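Side-chain contact in BPH (Thiobacillus denitrificans, PDB 5OVS), which forms a tetradecameric double-ring bacterial proteasome homologue and probably hydrolyses peptide bonds to degrade proteins inside its inner cavity: residues K[69-74]-K[79-84]. Residues are numbered along the deposited sequence; the frame is centred on the assembly and turned at random.
Sequences PQLDSV and CVWNTL
With CG1 of Val-80 anti to the backbone N (chi1 167°) and CG2 anti to the carbonyl carbon, both methyls face the loop that precedes helix 74-91. In Leu-71, chi1 of -59° sets CG beside the backbone N and chi2 of 168° runs CD1 on along the chain, so that the other branch, CD2, meets the valine. Pro-69, two residues earlier, lays its ring CB 3.7 Å from CG2 of Val-80. The leucine and valine side chains cross at about a right angle, CD2 of Leu-71 lying 4.0 Å from CG1 of Val-80. That same CD2 also reaches the rim of the neighbouring indole, 4.1 Å from CZ3 of Trp-81 and near the ring plane; CD2 of Leu-84, three residues on from Trp-81, sits over one face of the ring. Phe-62 of helix 54-64 touches both Pro-69 and Val-80, and Ile-113 of strand 111-115 packs on Leu-71. Replacing Val-80 by an alanine removes both methyls and would probably leave CB of Pro-69 without its partner on the helix and CD2 of Leu-71 with little beyond the indole edge there. The contact illustrates how a connector can fold back on the helix it leads into: no hydrogen bond joins the two segments, and their association rests on van der Waals packing of apolar groups.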
ATOM      1  N   PRO K  69     -38.115 -27.892   4.960  1.00 49.36           N
ATOM      2  CA  PRO K  69     -37.784 -27.454   6.310  1.00 48.08           C
ATOM      3  C   PRO K  69     -38.953 -26.731   6.996  1.00 47.03           C
ATOM      4  O   PRO K  69     -39.679 -25.973   6.361  1.00 46.85           O
ATOM      5  CB  PRO K  69     -36.634 -26.477   6.077  1.00 47.57           C
ATOM      6  CG  PRO K  69     -36.920 -25.897   4.740  1.00 47.36           C
ATOM      7  CD  PRO K  69     -37.492 -27.032   3.938  1.00 48.26           C
ATOM      8  N   GLN K  70     -39.135 -26.980   8.282  1.00 47.22           N
ATOM      9  CA  GLN K  70     -40.110 -26.233   9.052  1.00 48.10           C
ATOM     10  C   GLN K  70     -39.427 -24.935   9.405  1.00 44.20           C
ATOM     11  O   GLN K  70     -38.387 -24.945  10.061  1.00 43.76           O
ATOM     12  CB  GLN K  70     -40.495 -26.983  10.316  1.00 51.51           C
ATOM     13  CG  GLN K  70     -41.308 -28.232  10.040  1.00 56.26           C
ATOM     14  CD  GLN K  70     -41.729 -28.966  11.307  1.00 60.37           C
ATOM     15  OE1 GLN K  70     -42.417 -29.988  11.248  1.00 61.13           O
ATOM     16  NE2 GLN K  70     -41.324 -28.444  12.457  1.00 61.23           N
ATOM     17  N   LEU K  71     -40.000 -23.829   8.943  1.00 41.13           N
ATOM     18  CA  LEU K  71     -39.400 -22.493   9.092  1.00 37.74           C
ATOM     19  C   LEU K  71     -40.354 -21.624   9.905  1.00 36.40           C
ATOM     20  O   LEU K  71     -40.728 -20.547   9.470  1.00 35.50           O
ATOM     21  CB  LEU K  71     -39.173 -21.864   7.708  1.00 36.19           C
ATOM     22  CG  LEU K  71     -38.267 -22.615   6.734  1.00 35.79           C
ATOM     23  CD1 LEU K  71     -38.359 -22.052   5.322  1.00 34.79           C
ATOM     24  CD2 LEU K  71     -36.833 -22.609   7.224  1.00 35.68           C
ATOM     25  N   ASP K  72     -40.772 -22.113  11.074  1.00 35.60           N
ATOM     26  CA  ASP K  72     -41.814 -21.446  11.860  1.00 34.49           C
ATOM     27  C   ASP K  72     -41.421 -21.146  13.300  1.00 34.33           C
ATOM     28  O   ASP K  72     -42.279 -20.844  14.130  1.00 34.01           O
ATOM     29  CB  ASP K  72     -43.116 -22.250  11.816  1.00 35.05           C
ATOM     30  CG  ASP K  72     -42.942 -23.716  12.221  1.00 35.33           C
ATOM     31  OD1 ASP K  72     -41.916 -24.118  12.812  1.00 34.19           O
ATOM     32  OD2 ASP K  72     -43.874 -24.478  11.931  1.00 36.44           O
ATOM     33  N   SER K  73     -40.128 -21.215  13.596  1.00 34.43           N
ATOM     34  CA  SER K  73     -39.585 -20.620  14.818  1.00 34.35           C
ATOM     35  C   SER K  73     -38.173 -20.094  14.565  1.00 34.07           C
ATOM     36  O   SER K  73     -37.508 -20.514  13.614  1.00 33.87           O
ATOM     37  CB  SER K  73     -39.537 -21.652  15.925  1.00 34.42           C
ATOM     38  OG  SER K  73     -38.371 -22.440  15.792  1.00 34.68           O
ATOM     39  N   VAL K  74     -37.718 -19.186  15.425  1.00 34.49           N
ATOM     40  CA  VAL K  74     -36.372 -18.622  15.342  1.00 34.29           C
ATOM     41  C   VAL K  74     -35.298 -19.724  15.405  1.00 34.81           C
ATOM     42  O   VAL K  74     -34.400 -19.775  14.553  1.00 34.92           O
ATOM     43  CB  VAL K  74     -36.154 -17.567  16.457  1.00 34.91           C
ATOM     44  CG1 VAL K  74     -34.683 -17.222  16.640  1.00 34.88           C
ATOM     45  CG2 VAL K  74     -36.940 -16.306  16.147  1.00 34.84           C
ATOM     46  N   CYS K  79     -31.196 -23.029  12.593  1.00 37.34           N
ATOM     47  CA  CYS K  79     -30.655 -24.341  12.338  1.00 38.22           C
ATOM     48  C   CYS K  79     -30.607 -24.671  10.841  1.00 36.76           C
ATOM     49  O   CYS K  79     -29.606 -25.196  10.328  1.00 37.36           O
ATOM     50  CB  CYS K  79     -31.532 -25.343  13.085  1.00 41.36           C
ATOM     51  SG  CYS K  79     -31.023 -27.040  12.923  1.00 46.16           S
ATOM     52  N   VAL K  80     -31.689 -24.362  10.139  1.00 35.79           N
ATOM     53  CA  VAL K  80     -31.759 -24.551   8.681  1.00 35.26           C
ATOM     54  C   VAL K  80     -30.741 -23.652   7.955  1.00 35.59           C
ATOM     55  O   VAL K  80     -29.971 -24.124   7.100  1.00 34.58           O
ATOM     56  CB  VAL K  80     -33.187 -24.260   8.168  1.00 35.21           C
ATOM     57  CG1 VAL K  80     -33.229 -24.139   6.655  1.00 34.86           C
ATOM     58  CG2 VAL K  80     -34.144 -25.350   8.633  1.00 36.49           C
ATOM     59  N   TRP K  81     -30.728 -22.357   8.301  1.00 35.09           N
ATOM     60  CA  TRP K  81     -29.797 -21.420   7.663  1.00 34.37           C
ATOM     61  C   TRP K  81     -28.345 -21.751   7.950  1.00 34.13           C
ATOM     62  O   TRP K  81     -27.493 -21.595   7.078  1.00 34.17           O
ATOM     63  CB  TRP K  81     -30.109 -19.960   8.011  1.00 34.19           C
ATOM     64  CG  TRP K  81     -30.618 -19.224   6.831  1.00 33.70           C
ATOM     65  CD1 TRP K  81     -30.005 -18.199   6.188  1.00 33.46           C
ATOM     66  CD2 TRP K  81     -31.821 -19.498   6.104  1.00 33.73           C
ATOM     67  NE1 TRP K  81     -30.764 -17.789   5.121  1.00 33.22           N
ATOM     68  CE2 TRP K  81     -31.884 -18.572   5.045  1.00 33.45           C
ATOM     69  CE3 TRP K  81     -32.859 -20.428   6.255  1.00 34.15           C
ATOM     70  CZ2 TRP K  81     -32.941 -18.544   4.136  1.00 33.44           C
ATOM     71  CZ3 TRP K  81     -33.914 -20.401   5.351  1.00 34.09           C
ATOM     72  CH2 TRP K  81     -33.946 -19.461   4.306  1.00 34.31           C
ATOM     73  N   ASN K  82     -28.057 -22.238   9.150  1.00 34.27           N
ATOM     74  CA  ASN K  82     -26.686 -22.624   9.461  1.00 35.31           C
ATOM     75  C   ASN K  82     -26.227 -23.811   8.621  1.00 35.24           C
ATOM     76  O   ASN K  82     -25.114 -23.812   8.135  1.00 35.93           O
ATOM     77  CB  ASN K  82     -26.513 -22.940  10.943  1.00 36.07           C
ATOM     78  CG  ASN K  82     -25.059 -22.910  11.367  1.00 36.33           C
ATOM     79  OD1 ASN K  82     -24.425 -21.852  11.366  1.00 36.67           O
ATOM     80  ND2 ASN K  82     -24.522 -24.065  11.720  1.00 36.48           N
ATOM     81  N   THR K  83     -27.092 -24.811   8.455  1.00 35.74           N
ATOM     82  CA  THR K  83     -26.835 -25.939   7.554  1.00 35.41           C
ATOM     83  C   THR K  83     -26.761 -25.460   6.095  1.00 35.14           C
ATOM     84  O   THR K  83     -25.844 -25.826   5.376  1.00 35.84           O
ATOM     85  CB  THR K  83     -27.922 -27.035   7.709  1.00 36.43           C
ATOM     86  OG1 THR K  83     -27.851 -27.590   9.027  1.00 38.34           O
ATOM     87  CG2 THR K  83     -27.753 -28.163   6.701  1.00 36.12           C
ATOM     88  N   LEU K  84     -27.714 -24.636   5.667  1.00 35.28           N
ATOM     89  CA  LEU K  84     -27.686 -24.057   4.321  1.00 35.40           C
ATOM     90  C   LEU K  84     -26.344 -23.421   4.013  1.00 35.63           C
ATOM     91  O   LEU K  84     -25.801 -23.629   2.934  1.00 35.18           O
ATOM     92  CB  LEU K  84     -28.779 -23.000   4.145  1.00 35.88           C
ATOM     93  CG  LEU K  84     -28.669 -22.069   2.925  1.00 35.77           C
ATOM     94  CD1 LEU K  84     -28.794 -22.853   1.635  1.00 36.97           C
ATOM     95  CD2 LEU K  84     -29.745 -21.008   2.974  1.00 35.61           C
TER